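Local coordinates for periplasmic binding protein (Agrobacterium tumefaciens str. B6, PDB 5L9G) that binds the opine mannopine in the periplasm, probably handing it to an ABC transporter for uptake, at residues 80-85 / 320-325. Sequence-based numbering, arbitrary orientation.
With MO0 (mannopine), chain C.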
loop_
_atom_site.group_PDB
_atom_site.type_symbol
_atom_site.label_atom_id
_atom_site.label_comp_id
_atom_site.label_asym_id
_atom_site.label_seq_id
_atom_site.Cartn_x
_atom_site.Cartn_y
_atom_site.Cartn_z
ATOM N N GLY A 80 5.440 0.458 3.294
ATOM C CA GLY A 80 4.128 0.797 3.835
ATOM C C GLY A 80 4.304 1.210 5.293
ATOM O O GLY A 80 5.189 0.691 5.994
ATOM N N ILE A 81 3.482 2.162 5.758
ATOM C CA ILE A 81 3.544 2.666 7.140
ATOM C C ILE A 81 3.479 1.540 8.186
ATOM O O ILE A 81 4.055 1.687 9.269
ATOM C CB ILE A 81 2.458 3.759 7.388
ATOM C CG1 ILE A 81 2.743 4.575 8.677
ATOM C CG2 ILE A 81 1.026 3.170 7.358
ATOM C CD1 ILE A 81 1.847 5.818 8.925
ATOM N N ALA A 82 2.737 0.455 7.889
ATOM C CA ALA A 82 2.557 -0.651 8.835
ATOM C C ALA A 82 3.726 -1.637 8.848
ATOM O O ALA A 82 3.774 -2.484 9.738
ATOM C CB ALA A 82 1.222 -1.355 8.600
ATOM N N ASP A 83 4.683 -1.528 7.882
ATOM C CA ASP A 83 5.902 -2.352 7.922
ATOM C C ASP A 83 7.015 -1.602 8.653
ATOM O O ASP A 83 8.003 -2.220 9.053
ATOM C CB ASP A 83 6.385 -2.727 6.501
ATOM C CG ASP A 83 5.733 -3.977 5.953
ATOM O OD1 ASP A 83 5.323 -4.842 6.763
ATOM O OD2 ASP A 83 5.643 -4.097 4.720
ATOM N N GLU A 84 6.862 -0.271 8.816
ATOM C CA GLU A 84 7.852 0.575 9.483
ATOM C C GLU A 84 8.182 0.096 10.925
ATOM O O GLU A 84 9.371 -0.025 11.228
ATOM C CB GLU A 84 7.439 2.064 9.433
ATOM C CG GLU A 84 8.470 3.014 10.032
ATOM C CD GLU A 84 8.351 3.338 11.515
ATOM O OE1 GLU A 84 9.336 3.890 12.047
ATOM O OE2 GLU A 84 7.283 3.117 12.131
ATOM N N PRO A 85 7.202 -0.233 11.804
ATOM C CA PRO A 85 7.581 -0.685 13.159
ATOM C C PRO A 85 8.456 -1.944 13.185
ATOM O O PRO A 85 9.486 -1.932 13.861
ATOM C CB PRO A 85 6.235 -0.881 13.861
ATOM C CG PRO A 85 5.259 -0.022 13.091
ATOM C CD PRO A 85 5.729 -0.139 11.665
ATOM N N TYR A 320 -11.591 2.607 6.761
ATOM C CA TYR A 320 -11.012 2.636 8.101
ATOM C C TYR A 320 -9.497 2.742 7.836
ATOM O O TYR A 320 -9.032 2.241 6.809
ATOM C CB TYR A 320 -11.387 1.381 8.925
ATOM C CG TYR A 320 -10.678 0.145 8.430
ATOM C CD1 TYR A 320 -11.092 -0.499 7.267
ATOM C CD2 TYR A 320 -9.520 -0.312 9.053
ATOM C CE1 TYR A 320 -10.390 -1.582 6.754
ATOM C CE2 TYR A 320 -8.792 -1.373 8.529
ATOM C CZ TYR A 320 -9.249 -2.023 7.396
ATOM O OH TYR A 320 -8.542 -3.070 6.873
ATOM N N SER A 321 -8.749 3.405 8.729
ATOM C CA SER A 321 -7.300 3.564 8.547
ATOM C C SER A 321 -6.518 2.358 9.036
ATOM O O SER A 321 -6.876 1.764 10.059
ATOM C CB SER A 321 -6.797 4.816 9.252
ATOM O OG SER A 321 -7.192 5.994 8.573
ATOM N N VAL A 322 -5.415 2.018 8.333
ATOM C CA VAL A 322 -4.516 0.945 8.801
ATOM C C VAL A 322 -3.994 1.360 10.196
ATOM O O VAL A 322 -3.802 2.555 10.438
ATOM C CB VAL A 322 -3.358 0.665 7.784
ATOM C CG1 VAL A 322 -2.445 1.878 7.606
ATOM C CG2 VAL A 322 -2.543 -0.578 8.155
ATOM N N ASP A 323 -3.782 0.396 11.101
ATOM C CA ASP A 323 -3.253 0.720 12.414
ATOM C C ASP A 323 -1.850 0.159 12.557
ATOM O O ASP A 323 -1.697 -1.039 12.800
ATOM C CB ASP A 323 -4.170 0.237 13.558
ATOM C CG ASP A 323 -3.752 0.693 14.953
ATOM O OD1 ASP A 323 -2.690 1.371 15.077
ATOM O OD2 ASP A 323 -4.466 0.362 15.913
ATOM N N PRO A 324 -0.812 1.013 12.419
ATOM C CA PRO A 324 0.575 0.517 12.559
ATOM C C PRO A 324 0.866 -0.101 13.930
ATOM O O PRO A 324 1.718 -0.983 14.004
ATOM C CB PRO A 324 1.438 1.751 12.299
ATOM C CG PRO A 324 0.544 2.708 11.571
ATOM C CD PRO A 324 -0.838 2.457 12.114
ATOM N N ASN A 325 0.156 0.334 15.000
ATOM C CA ASN A 325 0.327 -0.225 16.351
ATOM C C ASN A 325 -0.041 -1.709 16.388
ATOM O O ASN A 325 0.640 -2.469 17.068
ATOM C CB ASN A 325 -0.469 0.568 17.390
ATOM C CG ASN A 325 -0.029 2.008 17.568
ATOM O OD1 ASN A 325 -0.839 2.899 17.843
ATOM N ND2 ASN A 325 1.256 2.281 17.403
HETATM O OAB MO0 C . 6.515 -2.124 2.800
HETATM C CAF MO0 C . 6.855 -2.931 1.706
HETATM C CAG MO0 C . 5.716 -3.116 0.720
HETATM O OAC MO0 C . 4.942 -4.204 1.091
HETATM C CAH MO0 C . 4.919 -1.865 0.441
HETATM O OAM MO0 C . 5.727 -0.828 0.024
HETATM C CAI MO0 C . 3.731 -2.041 -0.505
HETATM O OAD MO0 C . 4.153 -2.454 -1.769
HETATM C CAJ MO0 C . 2.852 -0.824 -0.550
HETATM O OAE MO0 C . 2.377 -0.549 0.736
HETATM C CAK MO0 C . 1.706 -0.899 -1.570
HETATM N N MO0 C . 1.723 0.314 -2.398
HETATM C CA MO0 C . 0.518 0.443 -3.252
HETATM C C MO0 C . 0.849 0.065 -4.676
HETATM O O MO0 C . 1.969 -0.423 -4.937
HETATM C CB MO0 C . -0.113 1.814 -3.188
HETATM C CG MO0 C . 0.646 2.850 -3.990
HETATM C CD MO0 C . 0.369 4.248 -3.561
HETATM O OE1 MO0 C . -0.537 4.997 -4.323
HETATM N NE2 MO0 C . 0.905 4.787 -2.579
HETATM O OXT MO0 C . -0.012 0.170 -5.606
#
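Ile81, Ala82 and Pro85 pack against Val322 and Pro324 without a single hydrogen bond between the two segments, joining two helix starts in the periplasmic binding protein fold. Residues 80-85 form the turn that leads from strand 76-80 into helix 84-89; residues 320-325 run from strand 320-321 into the long helix 324-343.

Gly80 ends its strand against the ligand: its N donates to OAB of mannopine at 2.8 Å, nearly straight at 163°. With no side chain, Gly80 lets hydroxyl OAE of mannopine lie 3.8 Å from its CA. Ile81 faces the other segment with both branches. Its CG2 meets Val322 CG1 at 3.7 Å, while CG1, set anti to the backbone N (chi1 -164°), crosses the Pro324 ring at an angle and comes 4.1 Å from its CG. Branching at the beta carbon thus lets one residue reach two partners. Ala82, small enough for the closest backbone approach, puts CB 3.9 Å from the other methyl of Val322, CG2; the valine therefore divides its two methyls between neighbouring residues. Trp327 of helix 324-343 also touches both Ala82 and Val322.

Asp83 turns away from this apolar seam, toward the pocket, where OD2 accepts the hydroxyl hydrogen of OAB at 2.9 Å. The terminal hydroxyl is thereby gripped as both acceptor and donor by one turn, whose backbone is tightened by Asp83 N bonding to Gly80 O. Pro85, lacking an N-H in the first turn of its helix, where none is needed, lays CG 3.8 Å from Pro324 O. Pro324 likewise suits a first turn, and the helix it opens is N-capped by Asp323, whose OD1 accepts the N-H of Asn325 from above the carboxylate plane, N to OD1 3.0 Å.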